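Local coordinates for protein vanadium-dependent haloperoxidase (Zobellia galactanivorans, PDB 4CIT) that probably catalyses the vanadate-dependent oxidation of iodide by hydrogen peroxide, as a bacterial member of the PAP2 superfamily, at residues R122-F125 with S126-R129; I45-V48 with T49-I53; K153-G156 with L157-A160. One frame throughout, in Å; residues are numbered along the deposited sequence.

Interaction 1 (R122-F125 with S126-R129); sequences RLIF and SEDR
Ile124 reaches forward over the turn, and its CD1 lies against the backbone of Ser126 and Glu127. Ile124 CD1 comes 3.6 Å from Ser126 O and 3.8 Å from Glu127 N. The first torsion puts it there: CG1 of Ile124 sits between its own backbone N and carbonyl carbon (chi1 51°), a crowded position. The branched side chain is buried. It also packs on Ile51 of helix 38-55 and Ile65 of helix 59-80.

Glu127 runs the other way. Its chain is extended beyond CG and passes back alongside the preceding backbone. Glu127 CG lies 3.7 Å from Phe125 O. The carboxylate stops beside the main chain of Arg122, with OE2 of Glu127 4.1 Å from CA of Arg122. It does not meet the guanidinium, which points elsewhere and pairs with Glu118 and Asp161.

The exposed ring of Phe125 takes no part; the contact of this residue is mostly backbone. Phe125 O accepts a weak, bent bond from Glu127 N at 3.0 Å, with an N-H...O angle of 133°. Ser126 OG is hydrogen-bonded to Asp55 OD1. The other oxygen of that carboxylate takes the N-H of Phe125, so Asp55 holds two residues of the turn, Phe125 and Ser126. Ser126 O in turn accepts from Arg129 N at 3.1 Å.

The weak Glu127-to-Phe125 bond closes an inverse gamma turn centred on Ser126. It forms part of the tight connection between helix 108-123 and helix 128-144 in this mainly helical protein.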
loop_
_atom_site.group_PDB
_atom_site.type_symbol
_atom_site.label_atom_id
_atom_site.label_comp_id
_atom_site.label_asym_id
_atom_site.label_seq_id
_atom_site.Cartn_x
_atom_site.Cartn_y
_atom_site.Cartn_z
ATOM N N ARG A 122 2.948 -15.433 8.221
ATOM C CA ARG A 122 3.184 -14.881 9.535
ATOM C C ARG A 122 2.468 -13.559 9.806
ATOM O O ARG A 122 2.142 -13.294 10.974
ATOM C CB ARG A 122 4.649 -14.687 9.798
ATOM C CG ARG A 122 5.461 -15.923 9.785
ATOM C CD ARG A 122 6.862 -15.630 10.282
ATOM N NE ARG A 122 7.785 -16.642 9.820
ATOM C CZ ARG A 122 9.074 -16.630 10.161
ATOM N NH1 ARG A 122 9.553 -15.662 10.973
ATOM N NH2 ARG A 122 9.881 -17.579 9.701
ATOM N N LEU A 123 2.217 -12.793 8.772
ATOM C CA LEU A 123 1.712 -11.400 8.908
ATOM C C LEU A 123 0.173 -11.297 8.869
ATOM O O LEU A 123 -0.371 -10.264 9.181
ATOM C CB LEU A 123 2.311 -10.567 7.792
ATOM C CG LEU A 123 3.739 -10.202 7.978
ATOM C CD1 LEU A 123 4.388 -9.782 6.621
ATOM C CD2 LEU A 123 3.796 -9.097 8.992
ATOM N N ILE A 124 -0.503 -12.376 8.539
ATOM C CA ILE A 124 -1.964 -12.412 8.637
ATOM C C ILE A 124 -2.465 -13.305 9.765
ATOM O O ILE A 124 -1.714 -13.982 10.358
ATOM C CB ILE A 124 -2.685 -12.647 7.289
ATOM C CG1 ILE A 124 -2.208 -13.817 6.462
ATOM C CG2 ILE A 124 -2.555 -11.443 6.408
ATOM C CD1 ILE A 124 -2.351 -15.125 7.129
ATOM N N PHE A 125 -3.774 -13.262 10.059
ATOM C CA PHE A 125 -4.349 -14.068 11.152
ATOM C C PHE A 125 -4.791 -15.432 10.696
ATOM O O PHE A 125 -4.436 -16.389 11.345
ATOM C CB PHE A 125 -5.512 -13.332 11.881
ATOM C CG PHE A 125 -5.023 -12.344 12.909
ATOM C CD1 PHE A 125 -4.458 -12.796 14.128
ATOM C CD2 PHE A 125 -5.100 -10.952 12.691
ATOM C CE1 PHE A 125 -3.985 -11.870 15.087
ATOM C CE2 PHE A 125 -4.600 -10.041 13.637
ATOM C CZ PHE A 125 -4.063 -10.503 14.835
ATOM N N SER A 126 -5.457 -15.532 9.572
ATOM C CA SER A 126 -5.997 -16.809 9.036
ATOM C C SER A 126 -4.875 -17.526 8.224
ATOM O O SER A 126 -4.931 -17.598 7.017
ATOM C CB SER A 126 -7.219 -16.534 8.187
ATOM O OG SER A 126 -8.243 -15.869 8.945
ATOM N N GLU A 127 -3.892 -18.045 8.939
ATOM C CA GLU A 127 -2.692 -18.679 8.387
ATOM C C GLU A 127 -3.013 -19.888 7.520
ATOM O O GLU A 127 -2.403 -20.111 6.482
ATOM C CB GLU A 127 -1.750 -19.101 9.543
ATOM C CG GLU A 127 -1.179 -17.930 10.315
ATOM C CD GLU A 127 0.128 -18.233 11.038
ATOM O OE1 GLU A 127 0.571 -19.384 10.960
ATOM O OE2 GLU A 127 0.741 -17.319 11.662
ATOM N N ASP A 128 -4.078 -20.596 7.885
ATOM C CA ASP A 128 -4.528 -21.750 7.132
ATOM C C ASP A 128 -4.864 -21.449 5.676
ATOM O O ASP A 128 -4.746 -22.322 4.785
ATOM C CB ASP A 128 -5.674 -22.468 7.862
ATOM C CG ASP A 128 -6.951 -21.677 7.892
ATOM O OD1 ASP A 128 -6.949 -20.429 7.990
ATOM O OD2 ASP A 128 -7.993 -22.348 7.914
ATOM N N ARG A 129 -5.284 -20.213 5.420
ATOM C CA ARG A 129 -5.593 -19.791 4.077
ATOM C C ARG A 129 -4.382 -19.507 3.235
ATOM O O ARG A 129 -4.487 -19.575 2.054
ATOM C CB ARG A 129 -6.542 -18.587 4.064
ATOM C CG ARG A 129 -7.831 -18.905 4.842
ATOM C CD ARG A 129 -8.795 -17.710 4.828
ATOM N NE ARG A 129 -10.077 -18.052 5.456
ATOM C CZ ARG A 129 -11.270 -17.560 5.061
ATOM N NH1 ARG A 129 -11.382 -16.653 4.092
ATOM N NH2 ARG A 129 -12.366 -17.999 5.652
#

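Interaction 2 (I45-V48 with T49-I53); sequences IDRV and TEIMI
Thr49 folds its hydroxyl back onto the previous helical turn and donates to Ile45 O, with Thr49 OG1 and Ile45 O 2.9 Å apart. Thr49 N donates to the same Ile45 O at 3.0 Å. The two donors come from opposite faces of the carbonyl plane. The torsion that sets OG1 beside the backbone N (chi1 -65°) makes this double grip possible. A valine here would probably leave Ile45 O with the amide as its one donor from this segment.

Ile51 also packs tightly. Ile51 CG1 lies 3.1 Å from Arg47 O, and Ile51 CD1 lies 3.9 Å from Arg47 CG. Val48 and Ile51 are buried, and both press on Ile124.

The side with Arg47 and Glu50 is looser. The salt bridge from Arg47 NE to Glu50 OE1 is long at 3.3 Å and its hydrogen bond is weak. The guanidinium and carboxylate planes are 28° apart. A water in plane at the guanidinium edge accepts from Arg47 NE. Arg47 NH1 bonds elsewhere, to Arg129 O. Asp46 pairs with Lys297.

Amides four residues on hold the carbonyls of Ile45, Asp46, Arg47 and Val48, and the threonine hydroxyl adds a second bond at Ile45 O. The weak, partly exposed Arg47-Glu50 pair probably adds less.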
loop_
_atom_site.group_PDB
_atom_site.type_symbol
_atom_site.label_atom_id
_atom_site.label_comp_id
_atom_site.label_asym_id
_atom_site.label_seq_id
_atom_site.Cartn_x
_atom_site.Cartn_y
_atom_site.Cartn_z
ATOM N N ILE A 45 0.539 -12.824 -3.519
ATOM C CA ILE A 45 0.088 -11.474 -3.195
ATOM C C ILE A 45 -1.472 -11.416 -3.321
ATOM O O ILE A 45 -2.116 -10.800 -2.514
ATOM C CB ILE A 45 0.811 -10.430 -4.103
ATOM C CG1 ILE A 45 2.322 -10.427 -3.831
ATOM C CG2 ILE A 45 0.221 -9.059 -3.946
ATOM C CD1 ILE A 45 3.153 -9.578 -4.713
ATOM N N ASP A 46 -2.075 -12.069 -4.328
ATOM C CA ASP A 46 -3.534 -12.133 -4.449
ATOM C C ASP A 46 -4.161 -12.861 -3.254
ATOM O O ASP A 46 -5.178 -12.393 -2.753
ATOM C CB ASP A 46 -3.957 -12.945 -5.681
ATOM C CG ASP A 46 -3.724 -12.228 -7.047
ATOM O OD1 ASP A 46 -3.505 -10.983 -7.048
ATOM O OD2 ASP A 46 -3.729 -12.974 -8.126
ATOM N N ARG A 47 -3.536 -13.974 -2.791
ATOM C CA ARG A 47 -4.105 -14.677 -1.668
ATOM C C ARG A 47 -4.006 -13.813 -0.405
ATOM O O ARG A 47 -4.935 -13.756 0.410
ATOM C CB ARG A 47 -3.396 -16.005 -1.444
ATOM C CG ARG A 47 -3.912 -16.879 -0.305
ATOM C CD ARG A 47 -5.385 -17.139 -0.320
ATOM N NE ARG A 47 -5.822 -17.838 -1.531
ATOM C CZ ARG A 47 -5.833 -19.176 -1.659
ATOM N NH1 ARG A 47 -5.473 -19.986 -0.657
ATOM N NH2 ARG A 47 -6.286 -19.712 -2.783
ATOM N N VAL A 48 -2.868 -13.184 -0.182
ATOM C CA VAL A 48 -2.715 -12.374 1.045
ATOM C C VAL A 48 -3.701 -11.206 1.034
ATOM O O VAL A 48 -4.241 -10.835 2.094
ATOM C CB VAL A 48 -1.242 -12.038 1.367
ATOM C CG1 VAL A 48 -0.854 -10.884 0.585
ATOM C CG2 VAL A 48 -1.061 -11.785 2.899
ATOM N N THR A 49 -3.924 -10.676 -0.135
ATOM C CA THR A 49 -4.910 -9.639 -0.330
ATOM C C THR A 49 -6.295 -10.091 0.135
ATOM O O THR A 49 -7.044 -9.364 0.915
ATOM C CB THR A 49 -4.890 -9.077 -1.776
ATOM O OG1 THR A 49 -3.634 -8.418 -2.021
ATOM C CG2 THR A 49 -5.919 -8.040 -1.960
ATOM N N GLU A 50 -6.672 -11.246 -0.335
ATOM C CA GLU A 50 -7.983 -11.822 0.029
ATOM C C GLU A 50 -8.093 -12.088 1.527
ATOM O O GLU A 50 -9.100 -11.727 2.159
ATOM C CB GLU A 50 -8.207 -13.126 -0.722
ATOM C CG GLU A 50 -8.346 -12.942 -2.203
ATOM C CD GLU A 50 -7.995 -14.226 -2.993
ATOM O OE1 GLU A 50 -7.780 -15.297 -2.387
ATOM O OE2 GLU A 50 -7.899 -14.168 -4.241
ATOM N N ILE A 51 -7.019 -12.586 2.120
ATOM C CA ILE A 51 -7.014 -12.872 3.534
ATOM C C ILE A 51 -7.128 -11.592 4.371
ATOM O O ILE A 51 -7.808 -11.560 5.406
ATOM C CB ILE A 51 -5.775 -13.677 3.936
ATOM C CG1 ILE A 51 -5.767 -14.995 3.117
ATOM C CG2 ILE A 51 -5.702 -13.837 5.481
ATOM C CD1 ILE A 51 -4.496 -15.833 3.382
ATOM N N MET A 52 -6.440 -10.542 3.926
ATOM C CA MET A 52 -6.521 -9.225 4.541
ATOM C C MET A 52 -7.908 -8.672 4.686
ATOM O O MET A 52 -8.235 -8.105 5.742
ATOM C CB MET A 52 -5.630 -8.204 3.768
ATOM C CG MET A 52 -4.203 -8.213 4.304
ATOM S SD MET A 52 -3.295 -6.777 3.530
ATOM C CE MET A 52 -3.801 -6.796 1.887
ATOM N N ILE A 53 -8.680 -8.843 3.645
ATOM C CA ILE A 53 -10.096 -8.482 3.641
ATOM C C ILE A 53 -10.816 -9.285 4.701
ATOM O O ILE A 53 -11.445 -8.734 5.640
ATOM C CB ILE A 53 -10.779 -8.779 2.342
ATOM C CG1 ILE A 53 -10.140 -7.989 1.191
ATOM C CG2 ILE A 53 -12.267 -8.402 2.449
ATOM C CD1 ILE A 53 -10.694 -8.417 -0.154
HETATM O O HOH W 1 -6.353 -16.557 -3.987
#

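Interaction 3 (K153-G156 with L157-A160); sequences KAYG and LQVA
The ring of Tyr155 carries a methyl of Val159 over one face and the amide oxygen of Gln158 at its edge. Val159 CG2 stands 3.5 Å above the plane of the Tyr155 ring, shifted toward the rim. Val159 CG2 makes a CH-pi contact, 3.9 Å from the centroid of the Tyr155 ring and 26° off the ring normal. Gln158 OE1 lies in the ring plane, 3.7 Å from Tyr155 CD1. The amide plane of Gln158 is nearly perpendicular to the ring, at 85°.

Both neighbours are reached because Tyr155 CG is anti to the backbone N (chi1 -179°), which sends the ring forward along the helix. Ile97, Pro100, Ala111 and Ile76 also pack against Tyr155. The hydroxyl is hydrogen-bonded to Pro98 O. The side chain is about 11 Å from the bound sodium ion.

On another side of the helix, Lys153 and Leu157 meet through their aliphatic parts. Lys153 CG touches Leu157 CD1 at 3.9 Å, the two chains crossing at a slant. Leu157 CG also sits 3.3 Å from Lys153 O. Lys153 O accepts from Leu157 N at 2.9 Å, nearly along its C=O direction. Gly156 brings no side chain, and Gly156 O accepts from Ala160 N at 3.0 Å. Leu157 and Ala160 touch Glu118 of helix 108-123.

The methyl of Val159 meets the electron-rich face of the ring, while the side-chain amide oxygen of Gln158 meets the C-H rim, which is probably slightly positive. The buried phenol is satisfied by a backbone oxygen instead of a charge.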
loop_
_atom_site.group_PDB
_atom_site.type_symbol
_atom_site.label_atom_id
_atom_site.label_comp_id
_atom_site.label_asym_id
_atom_site.label_seq_id
_atom_site.Cartn_x
_atom_site.Cartn_y
_atom_site.Cartn_z
ATOM N N LYS A 153 13.331 -24.989 -0.909
ATOM C CA LYS A 153 12.488 -24.612 0.240
ATOM C C LYS A 153 13.249 -24.281 1.494
ATOM O O LYS A 153 12.980 -23.298 2.218
ATOM C CB LYS A 153 11.485 -25.745 0.537
ATOM C CG LYS A 153 10.676 -25.470 1.800
ATOM C CD LYS A 153 9.579 -26.496 2.073
ATOM C CE LYS A 153 10.084 -27.833 2.346
ATOM N NZ LYS A 153 9.951 -27.957 3.828
ATOM N N ALA A 154 14.272 -25.113 1.792
ATOM C CA ALA A 154 15.097 -24.907 2.947
ATOM C C ALA A 154 15.791 -23.550 2.925
ATOM O O ALA A 154 15.874 -22.880 3.966
ATOM C CB ALA A 154 16.111 -26.050 3.108
ATOM N N TYR A 155 16.281 -23.127 1.784
ATOM C CA TYR A 155 16.970 -21.835 1.662
ATOM C C TYR A 155 15.932 -20.715 1.826
ATOM O O TYR A 155 16.216 -19.732 2.524
ATOM C CB TYR A 155 17.723 -21.710 0.376
ATOM C CG TYR A 155 18.476 -20.417 0.215
ATOM C CD1 TYR A 155 19.299 -19.963 1.196
ATOM C CD2 TYR A 155 18.275 -19.635 -0.867
ATOM C CE1 TYR A 155 19.917 -18.754 1.085
ATOM C CE2 TYR A 155 18.889 -18.392 -0.991
ATOM C CZ TYR A 155 19.647 -17.961 0.003
ATOM O OH TYR A 155 20.302 -16.759 -0.042
ATOM N N GLY A 156 14.820 -20.821 1.123
ATOM C CA GLY A 156 13.720 -19.840 1.285
ATOM C C GLY A 156 13.279 -19.614 2.737
ATOM O O GLY A 156 13.095 -18.484 3.185
ATOM N N LEU A 157 13.174 -20.693 3.505
ATOM C CA LEU A 157 12.819 -20.626 4.876
ATOM C C LEU A 157 13.938 -20.058 5.765
ATOM O O LEU A 157 13.648 -19.321 6.731
ATOM C CB LEU A 157 12.306 -21.968 5.378
ATOM C CG LEU A 157 10.992 -22.540 4.746
ATOM C CD1 LEU A 157 10.664 -23.885 5.386
ATOM C CD2 LEU A 157 9.817 -21.604 4.889
ATOM N N GLN A 158 15.188 -20.327 5.441
ATOM C CA GLN A 158 16.283 -19.712 6.159
ATOM C C GLN A 158 16.287 -18.219 5.977
ATOM O O GLN A 158 16.495 -17.468 6.931
ATOM C CB GLN A 158 17.640 -20.326 5.730
ATOM C CG GLN A 158 18.783 -19.856 6.483
ATOM C CD GLN A 158 20.100 -20.365 5.866
ATOM O OE1 GLN A 158 20.149 -20.815 4.722
ATOM N NE2 GLN A 158 21.153 -20.241 6.620
ATOM N N VAL A 159 16.091 -17.785 4.758
ATOM C CA VAL A 159 16.004 -16.318 4.485
ATOM C C VAL A 159 14.777 -15.717 5.228
ATOM O O VAL A 159 14.876 -14.637 5.779
ATOM C CB VAL A 159 16.015 -16.025 3.000
ATOM C CG1 VAL A 159 15.754 -14.522 2.768
ATOM C CG2 VAL A 159 17.357 -16.483 2.373
ATOM N N ALA A 160 13.609 -16.336 5.159
ATOM C CA ALA A 160 12.449 -15.852 5.849
ATOM C C ALA A 160 12.710 -15.723 7.320
ATOM O O ALA A 160 12.231 -14.754 7.949
ATOM C CB ALA A 160 11.240 -16.795 5.639
#

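In the fold
From the N terminus the order is interaction 2, interaction 1, interaction 3. Each lies on one unbroken piece of chain, so none closes a long loop, and none nests within or crosses another. Interaction 2 spans about two and a half turns within helix 38-55. Interaction 1 is the bend from helix 108-123 into helix 128-144. These two touch, with centres 10 Å apart, and so tie helix 38-55 to that bend. Interaction 3 lies in the next helix, 146-167. It meets interaction 1 near Arg122, which pairs with Glu118 and with Asp161 of helix 146-167; Glu118 in turn touches Leu157 and Ala160. Interactions 2 and 3 do not touch; their nearest atoms are about 14 Å apart.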